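Local structure of biotin transporter BioY (Lactococcus lactis subsp. cremoris, 4DVE) at residues I49-G54 against I104-T109. The protein binds biotin within the membrane as the substrate-binding S component of an ECF-type ABC transporter and probably works with the energy-coupling complex in biotin uptake. Residues are numbered along the deposited sequence; the frame is centred on the assembly and turned at random.
Sequences ILQNMG and IAWLFT. With BTN (biotin), chain D.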
loop_
_atom_site.group_PDB
_atom_site.type_symbol
_atom_site.label_atom_id
_atom_site.label_comp_id
_atom_site.label_asym_id
_atom_site.label_seq_id
_atom_site.Cartn_x
_atom_site.Cartn_y
_atom_site.Cartn_z
ATOM N N ILE A 49 12.055 -1.372 1.689
ATOM C CA ILE A 49 11.265 -1.297 2.911
ATOM C C ILE A 49 10.282 -2.463 2.961
ATOM O O ILE A 49 10.138 -3.239 1.995
ATOM C CB ILE A 49 10.463 0.042 2.992
ATOM C CG1 ILE A 49 9.420 0.151 1.863
ATOM C CG2 ILE A 49 11.391 1.267 2.928
ATOM C CD1 ILE A 49 8.397 1.261 2.077
ATOM N N LEU A 50 9.578 -2.564 4.075
ATOM C CA LEU A 50 8.478 -3.505 4.196
ATOM C C LEU A 50 7.111 -2.813 4.198
ATOM O O LEU A 50 6.106 -3.453 3.893
ATOM C CB LEU A 50 8.652 -4.348 5.462
ATOM C CG LEU A 50 7.689 -5.519 5.672
ATOM C CD1 LEU A 50 7.668 -6.493 4.487
ATOM C CD2 LEU A 50 8.013 -6.249 6.987
ATOM N N GLN A 51 7.068 -1.515 4.503
ATOM C CA GLN A 51 5.800 -0.843 4.822
ATOM C C GLN A 51 4.777 -0.797 3.665
ATOM O O GLN A 51 3.558 -0.794 3.898
ATOM C CB GLN A 51 6.122 0.552 5.398
ATOM C CG GLN A 51 4.961 1.387 5.817
ATOM C CD GLN A 51 5.369 2.599 6.658
ATOM O OE1 GLN A 51 5.026 2.688 7.857
ATOM N NE2 GLN A 51 6.057 3.541 6.042
ATOM N N ASN A 52 5.263 -0.760 2.414
ATOM C CA ASN A 52 4.367 -0.786 1.282
ATOM C C ASN A 52 3.495 -2.053 1.205
ATOM O O ASN A 52 2.438 -2.033 0.587
ATOM C CB ASN A 52 5.079 -0.494 -0.051
ATOM C CG ASN A 52 6.127 -1.514 -0.398
ATOM O OD1 ASN A 52 6.879 -1.952 0.473
ATOM N ND2 ASN A 52 6.203 -1.886 -1.690
HETATM N N MSE A 53 3.893 -3.137 1.860
HETATM C CA MSE A 53 3.037 -4.328 1.911
HETATM C C MSE A 53 1.682 -4.039 2.575
HETATM O O MSE A 53 0.620 -4.570 2.157
HETATM C CB MSE A 53 3.775 -5.440 2.659
HETATM C CG MSE A 53 2.928 -6.716 2.680
HETATM SE SE MSE A 53 3.932 -8.234 3.453
HETATM C CE MSE A 53 3.863 -7.639 5.324
ATOM N N GLY A 54 1.702 -3.259 3.654
ATOM C CA GLY A 54 0.464 -2.932 4.366
ATOM C C GLY A 54 -0.485 -2.111 3.492
ATOM O O GLY A 54 -1.711 -2.228 3.605
ATOM N N ILE A 104 2.575 9.210 -2.453
ATOM C CA ILE A 104 1.369 9.737 -3.043
ATOM C C ILE A 104 0.632 8.626 -3.773
ATOM O O ILE A 104 -0.582 8.532 -3.667
ATOM C CB ILE A 104 1.670 10.915 -3.999
ATOM C CG1 ILE A 104 2.235 12.094 -3.201
ATOM C CG2 ILE A 104 0.413 11.347 -4.735
ATOM C CD1 ILE A 104 2.876 13.181 -4.057
ATOM N N ALA A 105 1.367 7.765 -4.486
ATOM C CA ALA A 105 0.762 6.625 -5.155
ATOM C C ALA A 105 0.067 5.703 -4.134
ATOM O O ALA A 105 -0.990 5.119 -4.440
ATOM C CB ALA A 105 1.792 5.841 -5.991
ATOM N N TRP A 106 0.633 5.589 -2.932
ATOM C CA TRP A 106 0.038 4.744 -1.875
ATOM C C TRP A 106 -1.379 5.137 -1.518
ATOM O O TRP A 106 -2.188 4.283 -1.249
ATOM C CB TRP A 106 0.851 4.754 -0.606
ATOM C CG TRP A 106 2.189 4.087 -0.640
ATOM C CD1 TRP A 106 2.758 3.311 -1.654
ATOM C CD2 TRP A 106 3.196 4.147 0.414
ATOM N NE1 TRP A 106 4.001 2.891 -1.296
ATOM C CE2 TRP A 106 4.328 3.365 -0.055
ATOM C CE3 TRP A 106 3.250 4.729 1.670
ATOM C CZ2 TRP A 106 5.471 3.188 0.719
ATOM C CZ3 TRP A 106 4.391 4.527 2.448
ATOM C CH2 TRP A 106 5.485 3.791 1.972
ATOM N N LEU A 107 -1.683 6.435 -1.509
ATOM C CA LEU A 107 -3.032 6.897 -1.279
ATOM C C LEU A 107 -4.057 6.322 -2.260
ATOM O O LEU A 107 -5.186 6.088 -1.870
ATOM C CB LEU A 107 -3.105 8.422 -1.305
ATOM C CG LEU A 107 -4.485 9.011 -0.963
ATOM C CD1 LEU A 107 -4.949 8.587 0.449
ATOM C CD2 LEU A 107 -4.438 10.523 -1.114
ATOM N N PHE A 108 -3.672 6.063 -3.513
ATOM C CA PHE A 108 -4.602 5.570 -4.527
ATOM C C PHE A 108 -4.648 4.057 -4.658
ATOM O O PHE A 108 -5.595 3.517 -5.207
ATOM C CB PHE A 108 -4.230 6.167 -5.890
ATOM C CG PHE A 108 -4.390 7.631 -5.930
ATOM C CD1 PHE A 108 -5.634 8.194 -6.213
ATOM C CD2 PHE A 108 -3.328 8.466 -5.616
ATOM C CE1 PHE A 108 -5.793 9.571 -6.213
ATOM C CE2 PHE A 108 -3.479 9.841 -5.614
ATOM C CZ PHE A 108 -4.712 10.398 -5.907
ATOM N N THR A 109 -3.611 3.388 -4.177
ATOM C CA THR A 109 -3.469 1.938 -4.297
ATOM C C THR A 109 -4.660 1.155 -3.723
ATOM O O THR A 109 -5.173 0.279 -4.416
ATOM C CB THR A 109 -2.133 1.487 -3.661
ATOM O OG1 THR A 109 -1.069 2.037 -4.448
ATOM C CG2 THR A 109 -1.984 -0.039 -3.556
HETATM C C11 BTN D . 9.357 6.590 2.726
HETATM O O11 BTN D . 9.208 6.045 3.844
HETATM O O12 BTN D . 9.901 7.700 2.647
HETATM C C10 BTN D . 8.856 5.916 1.435
HETATM C C9 BTN D . 9.828 4.872 0.880
HETATM C C8 BTN D . 9.295 4.286 -0.448
HETATM C C7 BTN D . 10.085 3.034 -0.862
HETATM C C2 BTN D . 9.567 2.408 -2.144
HETATM S S1 BTN D . 7.924 1.709 -1.904
HETATM C C6 BTN D . 8.093 0.726 -3.378
HETATM C C5 BTN D . 9.578 0.302 -3.497
HETATM N N1 BTN D . 9.808 -0.959 -2.839
HETATM C C3 BTN D . 10.605 -0.855 -1.779
HETATM O O3 BTN D . 10.961 -1.786 -1.055
HETATM N N2 BTN D . 10.967 0.433 -1.651
HETATM C C4 BTN D . 10.433 1.279 -2.688
#
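The biotin pocket of this S component is lined in part by W106 of helix 100-119, which meets I49 and N52 where the chain enters helix 52-80. The contact is buried near the centre of the chain. The indole is the one side chain of 104-109 that crosses to 49-54. I49 comes from the opposite direction and sets CD1 at the ring edge, 3.8 Å from W106 CZ2. Biotin S1 lies at the edge too, 3.9 Å from W106 CZ2. N52 approaches obliquely, with CB 3.8 Å from W106 NE1, and its CA sits over one face of the indole, offset toward the rim. A chi1 of 62° turns CG back over the N52 backbone, and the amide heads for biotin rather than the indole. N52 ND2 touches biotin C6 at 3.6 Å, a van der Waals contact. The two ends of the amide are taken up by helix 170-189: OD1 accepts from K176 and ND2 donates to D173, which also bonds the ligand. The backbone N of I49 donates an almost straight hydrogen bond (168°) to biotin O3, at 3.0 Å. The I49 carbonyl accepts from K176. I55 and F74 of helix 52-80 and V143 of helix 128-155 also touch W106. With an alanine in place of W106, I49 CD1 and the biotin sulfur would probably lose the indole they pack against, and a gap would open beside N52. The two segments thus meet by van der Waals packing, while the I49 backbone N bonds the ligand. This division suits a ligand with an apolar thioether ring and a polar ureido group.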